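Local atomic coordinates of L-methionine gamma-lyase (Fusobacterium nucleatum subsp. nucleatum, PDB entry 6LXU), a protein that is a pyridoxal phosphate-dependent enzyme of the Cys/Met metabolism family, found here as an assembly of four chains. Residues Ala160-Lys165 with Ala368-Gly373; Ala325-Leu330 with Pro352-His357. One frame throughout, in Å; residues are numbered along the deposited sequence.

In the fold
Along the chain the order is 160-165, 325-330, 352-357, 368-373, so contact 2 falls wholly between the two partners of contact 1. Contact 1 brings a loop following strand 151-157 of the seven-stranded mixed sheet to the loop that leads into strand 374-378 of the five-stranded sheet. Contact 2 lies beside the five-stranded sheet, pairing helix 322-332 with the loop after strand 348-350, which is a neighbour of 374-378. The centres of contacts 1 and 2 are about 13 Å apart, and Ile370 joins them by packing on Pro352, Ala353 and His357. One loop region thus connects the sheet-to-sheet junction with a surface where, at contact 2, a second subunit docks.

Contact 1. Residues Ala160-Lys165 with Ala368-Gly373; sequences ANPNLK and AGITDG
Pro162 meets Ile370 and Gly369 through CB and CG of its ring, and the encounter illustrates how a single proline can bring two parts of a fold together: no hydrogen bond links 160-165 to 368-373, and the touch between these two segments is one of van der Waals contact. The Ile370 side chain slants past the proline, CD1 lying 3.9 Å from Pro162 CB and 4.2 Å from Pro162 CG. It gets there because CG1 stands beside the backbone N, opposite the carbonyl carbon (chi1 -60°), and a second bend in the same sense (chi2 -59°) swings CD1 onto the proline, although the CB bond itself is not aimed that way. Next to this apolar touch, the carbonyl oxygen Gly369 O sits 3.6 Å from Pro162 CG, a van der Waals approach of a polar atom to a ring carbon.

Each partner is presented by a recognisable turn. Pro162 follows a cis peptide bond at the head of a tight loop whose base is a G1 beta bulge: Ala160 faces both Leu164 and Lys165, with Lys165 N bound to Ala160 O at 2.9 Å and Ala160 N bound to Lys165 O at 3.0 Å. On the other side, Gly369 is the C-prime residue of a Schellman motif ending helix 362-367, its positive phi (79°) turning the chain so that Ile370 N reaches back to Arg365 O. The proline loop belongs to the larger-sheet region, the helix end to the C-terminal one. Pro162 also rests on Leu374, while its carbonyl oxygen accepts from Ser316 OG; Ile370 packs in turn against His357.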
ATOM      1  N   ALA A 160     -26.914 -15.864 -13.680  1.00  8.88           N
ATOM      2  CA  ALA A 160     -27.033 -15.958 -12.206  1.00 10.62           C
ATOM      3  C   ALA A 160     -26.883 -17.388 -11.726  1.00 12.28           C
ATOM      4  O   ALA A 160     -27.416 -18.301 -12.384  1.00 14.77           O
ATOM      5  CB  ALA A 160     -28.379 -15.418 -11.751  1.00 11.60           C
ATOM      6  N   ASN A 161     -26.216 -17.561 -10.566  1.00 13.39           N
ATOM      7  CA  ASN A 161     -25.948 -18.863  -9.880  1.00 16.20           C
ATOM      8  C   ASN A 161     -27.241 -19.603  -9.617  1.00 17.44           C
ATOM      9  O   ASN A 161     -28.263 -18.945  -9.506  1.00 19.10           O
ATOM     10  CB  ASN A 161     -25.335 -18.656  -8.470  1.00 17.85           C
ATOM     11  CG  ASN A 161     -23.945 -18.036  -8.470  1.00 18.48           C
ATOM     12  OD1 ASN A 161     -22.977 -18.637  -8.968  1.00 20.87           O
ATOM     13  ND2 ASN A 161     -23.814 -16.874  -7.809  1.00 20.20           N
ATOM     14  N   PRO A 162     -27.243 -20.941  -9.467  1.00 17.64           N
ATOM     15  CA  PRO A 162     -26.076 -21.844  -9.582  1.00 16.46           C
ATOM     16  C   PRO A 162     -25.955 -22.560 -10.946  1.00 15.02           C
ATOM     17  O   PRO A 162     -25.001 -23.330 -11.181  1.00 16.83           O
ATOM     18  CB  PRO A 162     -26.384 -22.870  -8.496  1.00 17.65           C
ATOM     19  CG  PRO A 162     -27.881 -22.997  -8.543  1.00 18.00           C
ATOM     20  CD  PRO A 162     -28.413 -21.637  -8.894  1.00 18.75           C
ATOM     21  N   ASN A 163     -26.935 -22.311 -11.806  1.00 11.83           N
ATOM     22  CA  ASN A 163     -27.068 -22.922 -13.118  1.00 10.98           C
ATOM     23  C   ASN A 163     -26.929 -21.888 -14.243  1.00  9.77           C
ATOM     24  O   ASN A 163     -27.326 -22.153 -15.372  1.00  9.79           O
ATOM     25  CB  ASN A 163     -28.431 -23.653 -13.231  1.00 12.02           C
ATOM     26  CG  ASN A 163     -28.552 -24.888 -12.329  1.00 13.23           C
ATOM     27  OD1 ASN A 163     -27.571 -25.439 -11.828  1.00 15.05           O
ATOM     28  ND2 ASN A 163     -29.781 -25.386 -12.196  1.00 15.45           N
ATOM     29  N   LEU A 164     -26.346 -20.724 -13.948  1.00  8.96           N
ATOM     30  CA  LEU A 164     -26.107 -19.673 -14.953  1.00  8.73           C
ATOM     31  C   LEU A 164     -27.379 -19.317 -15.734  1.00  8.45           C
ATOM     32  O   LEU A 164     -27.402 -19.229 -16.968  1.00  8.25           O
ATOM     33  CB  LEU A 164     -24.924 -20.021 -15.861  1.00  8.89           C
ATOM     34  CG  LEU A 164     -23.613 -20.134 -15.056  1.00  9.39           C
ATOM     35  CD1 LEU A 164     -22.477 -20.654 -15.914  1.00  9.60           C
ATOM     36  CD2 LEU A 164     -23.202 -18.824 -14.401  1.00  9.92           C
ATOM     37  N   LYS A 165     -28.437 -19.097 -14.968  1.00  8.49           N
ATOM     38  CA  LYS A 165     -29.724 -18.678 -15.500  1.00  8.93           C
ATOM     39  C   LYS A 165     -29.607 -17.366 -16.251  1.00  8.44           C
ATOM     40  O   LYS A 165     -28.981 -16.414 -15.771  1.00  8.17           O
ATOM     41  CB  LYS A 165     -30.713 -18.522 -14.349  1.00  9.98           C
ATOM     42  CG  LYS A 165     -32.131 -18.136 -14.743  1.00 11.15           C
ATOM     43  CD  LYS A 165     -33.004 -17.998 -13.498  1.00 12.30           C
ATOM     44  CE  LYS A 165     -34.434 -17.668 -13.828  1.00 13.21           C
ATOM     45  NZ  LYS A 165     -35.283 -17.787 -12.617  1.00 13.54           N
ATOM     46  N   ALA A 368     -32.988 -25.308  -2.808  1.00 22.73           N
ATOM     47  CA  ALA A 368     -32.161 -24.160  -3.203  1.00 21.65           C
ATOM     48  C   ALA A 368     -31.449 -24.306  -4.568  1.00 20.47           C
ATOM     49  O   ALA A 368     -30.649 -23.440  -4.944  1.00 21.08           O
ATOM     50  CB  ALA A 368     -31.139 -23.871  -2.105  1.00 22.07           C
ATOM     51  N   GLY A 369     -31.736 -25.378  -5.307  1.00 19.17           N
ATOM     52  CA  GLY A 369     -31.133 -25.626  -6.614  1.00 18.55           C
ATOM     53  C   GLY A 369     -29.724 -26.198  -6.591  1.00 17.30           C
ATOM     54  O   GLY A 369     -29.061 -26.240  -7.630  1.00 17.77           O
ATOM     55  N   ILE A 370     -29.269 -26.659  -5.423  1.00 15.89           N
ATOM     56  CA  ILE A 370     -27.942 -27.247  -5.278  1.00 14.81           C
ATOM     57  C   ILE A 370     -28.093 -28.765  -5.318  1.00 14.12           C
ATOM     58  O   ILE A 370     -28.684 -29.374  -4.417  1.00 14.84           O
ATOM     59  CB  ILE A 370     -27.249 -26.786  -3.974  1.00 14.80           C
ATOM     60  CG1 ILE A 370     -27.091 -25.256  -3.951  1.00 14.62           C
ATOM     61  CG2 ILE A 370     -25.905 -27.495  -3.788  1.00 14.71           C
ATOM     62  CD1 ILE A 370     -26.281 -24.672  -5.094  1.00 14.73           C
ATOM     63  N   THR A 371     -27.569 -29.355  -6.380  1.00 13.23           N
ATOM     64  CA  THR A 371     -27.605 -30.794  -6.600  1.00 12.66           C
ATOM     65  C   THR A 371     -26.264 -31.404  -6.177  1.00 12.45           C
ATOM     66  O   THR A 371     -25.239 -30.706  -6.144  1.00 12.03           O
ATOM     67  CB  THR A 371     -27.914 -31.073  -8.079  1.00 12.71           C
ATOM     68  OG1 THR A 371     -27.160 -30.168  -8.897  1.00 12.24           O
ATOM     69  CG2 THR A 371     -29.388 -30.835  -8.374  1.00 13.04           C
ATOM     70  N   ASP A 372     -26.262 -32.690  -5.842  1.00 11.93           N
ATOM     71  CA  ASP A 372     -25.113 -33.320  -5.194  1.00 12.53           C
ATOM     72  C   ASP A 372     -23.843 -33.338  -6.028  1.00 11.25           C
ATOM     73  O   ASP A 372     -22.750 -33.349  -5.467  1.00 10.95           O
ATOM     74  CB  ASP A 372     -25.451 -34.767  -4.780  1.00 14.02           C
ATOM     75  CG  ASP A 372     -26.140 -34.865  -3.423  1.00 16.11           C
ATOM     76  OD1 ASP A 372     -26.481 -33.812  -2.839  1.00 17.46           O
ATOM     77  OD2 ASP A 372     -26.316 -36.003  -2.933  1.00 19.48           O
ATOM     78  N   GLY A 373     -23.978 -33.407  -7.348  1.00 10.36           N
ATOM     79  CA  GLY A 373     -22.818 -33.417  -8.228  1.00  9.83           C
ATOM     80  C   GLY A 373     -22.440 -32.074  -8.835  1.00  9.27           C
ATOM     81  O   GLY A 373     -21.572 -32.032  -9.689  1.00  9.26           O
TER

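Contact 2. Residues Ala325-Leu330 with Pro352-His357; sequences AGKTLL and PASMTH
Two side chains one helical turn apart, Lys327 and Leu330, each meet one of two consecutive residues, Ser354 and Met355, and this pairing shows how helix periodicity can be matched to a compact loop. The aliphatic part of Lys327 runs alongside Ser354: CD is 3.8 Å from Ser354 CB, and Lys327 CG lies at an equal 3.8 Å from Ser354 OG. Further down the helix the methyl CD2 of Leu330 approaches the sulfur Met355 SD at 3.8 Å, the two side chains slanting past each other. Met355 is bent at its last torsion (chi3 63°), which turns CE off the line of an otherwise extended chain and leaves the sulfur as the atom nearest the leucine.

The next shell fixes these groups in place. Ser354 OG is hydrogen-bonded to His351 ND1, so the hydroxyl has a partner that is not the lysine. Behind it, Pro352 O receives two backbone donors, His357 N at 2.8 Å and Met355 N at 3.2 Å, so that the chain folds back on Pro352 O. On the far part of the loop, Thr356 OG1 and His357 ND1 share a hydrogen bond of 2.8 Å. On the helix side, Leu330 N binds Gly326 O at 3.1 Å.

Farther out, the second subunit closes over the contact, its Phe40 packing on Met355 and its Ala43 on Ser354. Lys327 bends at chi3 (-56°) and sends NZ to a salt bridge with Glu44 of that subunit. The lysine thus serves both chains: its methylenes lie against Ser354, and Ala43 of the second subunit packs on the same side chain, while its ammonium group pairs with Glu44 of that subunit, which probably stabilises the charge.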
ATOM      1  N   ALA A 325     -18.289 -37.862  -5.866  1.00 12.50           N
ATOM      2  CA  ALA A 325     -17.542 -37.491  -7.062  1.00 12.19           C
ATOM      3  C   ALA A 325     -17.082 -36.034  -6.993  1.00 11.52           C
ATOM      4  O   ALA A 325     -15.947 -35.739  -7.394  1.00 11.57           O
ATOM      5  CB  ALA A 325     -18.362 -37.727  -8.311  1.00 12.41           C
ATOM      6  N   GLY A 326     -17.947 -35.150  -6.496  1.00 10.75           N
ATOM      7  CA  GLY A 326     -17.582 -33.735  -6.327  1.00 10.77           C
ATOM      8  C   GLY A 326     -16.396 -33.567  -5.407  1.00 10.94           C
ATOM      9  O   GLY A 326     -15.428 -32.861  -5.730  1.00 10.99           O
ATOM     10  N   LYS A 327     -16.443 -34.224  -4.255  1.00 11.52           N
ATOM     11  CA  LYS A 327     -15.342 -34.097  -3.291  1.00 12.19           C
ATOM     12  C   LYS A 327     -14.057 -34.725  -3.825  1.00 12.23           C
ATOM     13  O   LYS A 327     -12.973 -34.143  -3.710  1.00 12.44           O
ATOM     14  CB  LYS A 327     -15.713 -34.719  -1.938  1.00 12.61           C
ATOM     15  CG  LYS A 327     -16.910 -34.081  -1.266  1.00 13.06           C
ATOM     16  CD  LYS A 327     -16.982 -34.370   0.232  1.00 13.55           C
ATOM     17  CE  LYS A 327     -16.982 -35.856   0.561  1.00 14.35           C
ATOM     18  NZ  LYS A 327     -16.859 -36.084   2.023  1.00 14.97           N
ATOM     19  N   THR A 328     -14.170 -35.914  -4.422  1.00 12.33           N
ATOM     20  CA  THR A 328     -13.018 -36.596  -4.974  1.00 12.96           C
ATOM     21  C   THR A 328     -12.345 -35.768  -6.072  1.00 11.97           C
ATOM     22  O   THR A 328     -11.122 -35.662  -6.090  1.00 12.03           O
ATOM     23  CB  THR A 328     -13.389 -38.005  -5.480  1.00 14.21           C
ATOM     24  OG1 THR A 328     -13.791 -38.801  -4.355  1.00 15.99           O
ATOM     25  CG2 THR A 328     -12.213 -38.674  -6.176  1.00 15.10           C
ATOM     26  N   LEU A 329     -13.140 -35.214  -6.986  1.00 11.21           N
ATOM     27  CA  LEU A 329     -12.592 -34.347  -8.019  1.00 10.47           C
ATOM     28  C   LEU A 329     -11.799 -33.201  -7.390  1.00  9.93           C
ATOM     29  O   LEU A 329     -10.612 -33.036  -7.661  1.00  9.82           O
ATOM     30  CB  LEU A 329     -13.695 -33.760  -8.912  1.00 10.37           C
ATOM     31  CG  LEU A 329     -13.210 -32.714  -9.931  1.00 10.56           C
ATOM     32  CD1 LEU A 329     -12.195 -33.307 -10.887  1.00 10.74           C
ATOM     33  CD2 LEU A 329     -14.375 -32.095 -10.683  1.00 10.52           C
ATOM     34  N   LEU A 330     -12.461 -32.429  -6.536  1.00  9.56           N
ATOM     35  CA  LEU A 330     -11.822 -31.228  -5.994  1.00  9.65           C
ATOM     36  C   LEU A 330     -10.606 -31.551  -5.158  1.00 10.28           C
ATOM     37  O   LEU A 330      -9.584 -30.871  -5.260  1.00  9.82           O
ATOM     38  CB  LEU A 330     -12.797 -30.383  -5.195  1.00  9.56           C
ATOM     39  CG  LEU A 330     -13.530 -29.341  -6.038  1.00  9.55           C
ATOM     40  CD1 LEU A 330     -14.415 -29.948  -7.121  1.00  9.71           C
ATOM     41  CD2 LEU A 330     -14.360 -28.455  -5.136  1.00  9.91           C
ATOM     42  N   PRO A 352     -20.656 -26.855  -4.139  1.00  9.41           N
ATOM     43  CA  PRO A 352     -21.515 -26.273  -3.107  1.00  9.99           C
ATOM     44  C   PRO A 352     -22.101 -27.270  -2.102  1.00 10.24           C
ATOM     45  O   PRO A 352     -22.209 -26.942  -0.910  1.00 10.89           O
ATOM     46  CB  PRO A 352     -22.613 -25.584  -3.908  1.00 10.50           C
ATOM     47  CG  PRO A 352     -21.982 -25.241  -5.199  1.00 11.12           C
ATOM     48  CD  PRO A 352     -20.950 -26.285  -5.470  1.00  9.88           C
ATOM     49  N   ALA A 353     -22.440 -28.482  -2.545  1.00 10.18           N
ATOM     50  CA  ALA A 353     -23.082 -29.442  -1.638  1.00 10.74           C
ATOM     51  C   ALA A 353     -22.210 -29.796  -0.442  1.00 11.19           C
ATOM     52  O   ALA A 353     -22.748 -30.019   0.643  1.00 12.31           O
ATOM     53  CB  ALA A 353     -23.500 -30.710  -2.388  1.00 10.90           C
ATOM     54  N   SER A 354     -20.890 -29.859  -0.621  1.00 10.98           N
ATOM     55  CA  SER A 354     -19.977 -30.175   0.476  1.00 10.85           C
ATOM     56  C   SER A 354     -19.307 -28.961   1.106  1.00 11.01           C
ATOM     57  O   SER A 354     -18.658 -29.110   2.144  1.00 11.82           O
ATOM     58  CB  SER A 354     -18.887 -31.132   0.007  1.00 10.72           C
ATOM     59  OG  SER A 354     -17.999 -30.495  -0.903  1.00 10.59           O
ATOM     60  N   MET A 355     -19.450 -27.783   0.498  1.00 10.64           N
ATOM     61  CA  MET A 355     -18.670 -26.600   0.898  1.00 10.54           C
ATOM     62  C   MET A 355     -19.622 -25.519   1.410  1.00 11.16           C
ATOM     63  O   MET A 355     -19.989 -25.542   2.595  1.00 11.45           O
ATOM     64  CB  MET A 355     -17.757 -26.166  -0.265  1.00 10.56           C
ATOM     65  CG  MET A 355     -16.696 -27.229  -0.519  1.00 10.35           C
ATOM     66  SD  MET A 355     -15.642 -26.946  -1.948  1.00 10.34           S
ATOM     67  CE  MET A 355     -14.813 -25.420  -1.507  1.00 11.35           C
ATOM     68  N   THR A 356     -20.090 -24.626   0.546  1.00 11.58           N
ATOM     69  CA  THR A 356     -20.927 -23.517   0.976  1.00 12.27           C
ATOM     70  C   THR A 356     -22.229 -23.983   1.631  1.00 12.61           C
ATOM     71  O   THR A 356     -22.742 -23.302   2.528  1.00 13.53           O
ATOM     72  CB  THR A 356     -21.290 -22.588  -0.187  1.00 12.48           C
ATOM     73  OG1 THR A 356     -21.823 -23.365  -1.258  1.00 12.31           O
ATOM     74  CG2 THR A 356     -20.081 -21.839  -0.693  1.00 12.90           C
ATOM     75  N   HIS A 357     -22.774 -25.113   1.169  1.00 12.70           N
ATOM     76  CA  HIS A 357     -24.058 -25.615   1.688  1.00 13.28           C
ATOM     77  C   HIS A 357     -23.920 -26.793   2.652  1.00 14.07           C
ATOM     78  O   HIS A 357     -24.894 -27.534   2.876  1.00 14.76           O
ATOM     79  CB  HIS A 357     -24.995 -25.945   0.523  1.00 13.39           C
ATOM     80  CG  HIS A 357     -25.436 -24.743  -0.244  1.00 13.93           C
ATOM     81  ND1 HIS A 357     -24.578 -23.984  -1.011  1.00 13.96           N
ATOM     82  CD2 HIS A 357     -26.654 -24.161  -0.354  1.00 14.23           C
ATOM     83  CE1 HIS A 357     -25.251 -22.992  -1.566  1.00 14.42           C
ATOM     84  NE2 HIS A 357     -26.514 -23.081  -1.186  1.00 14.78           N
TER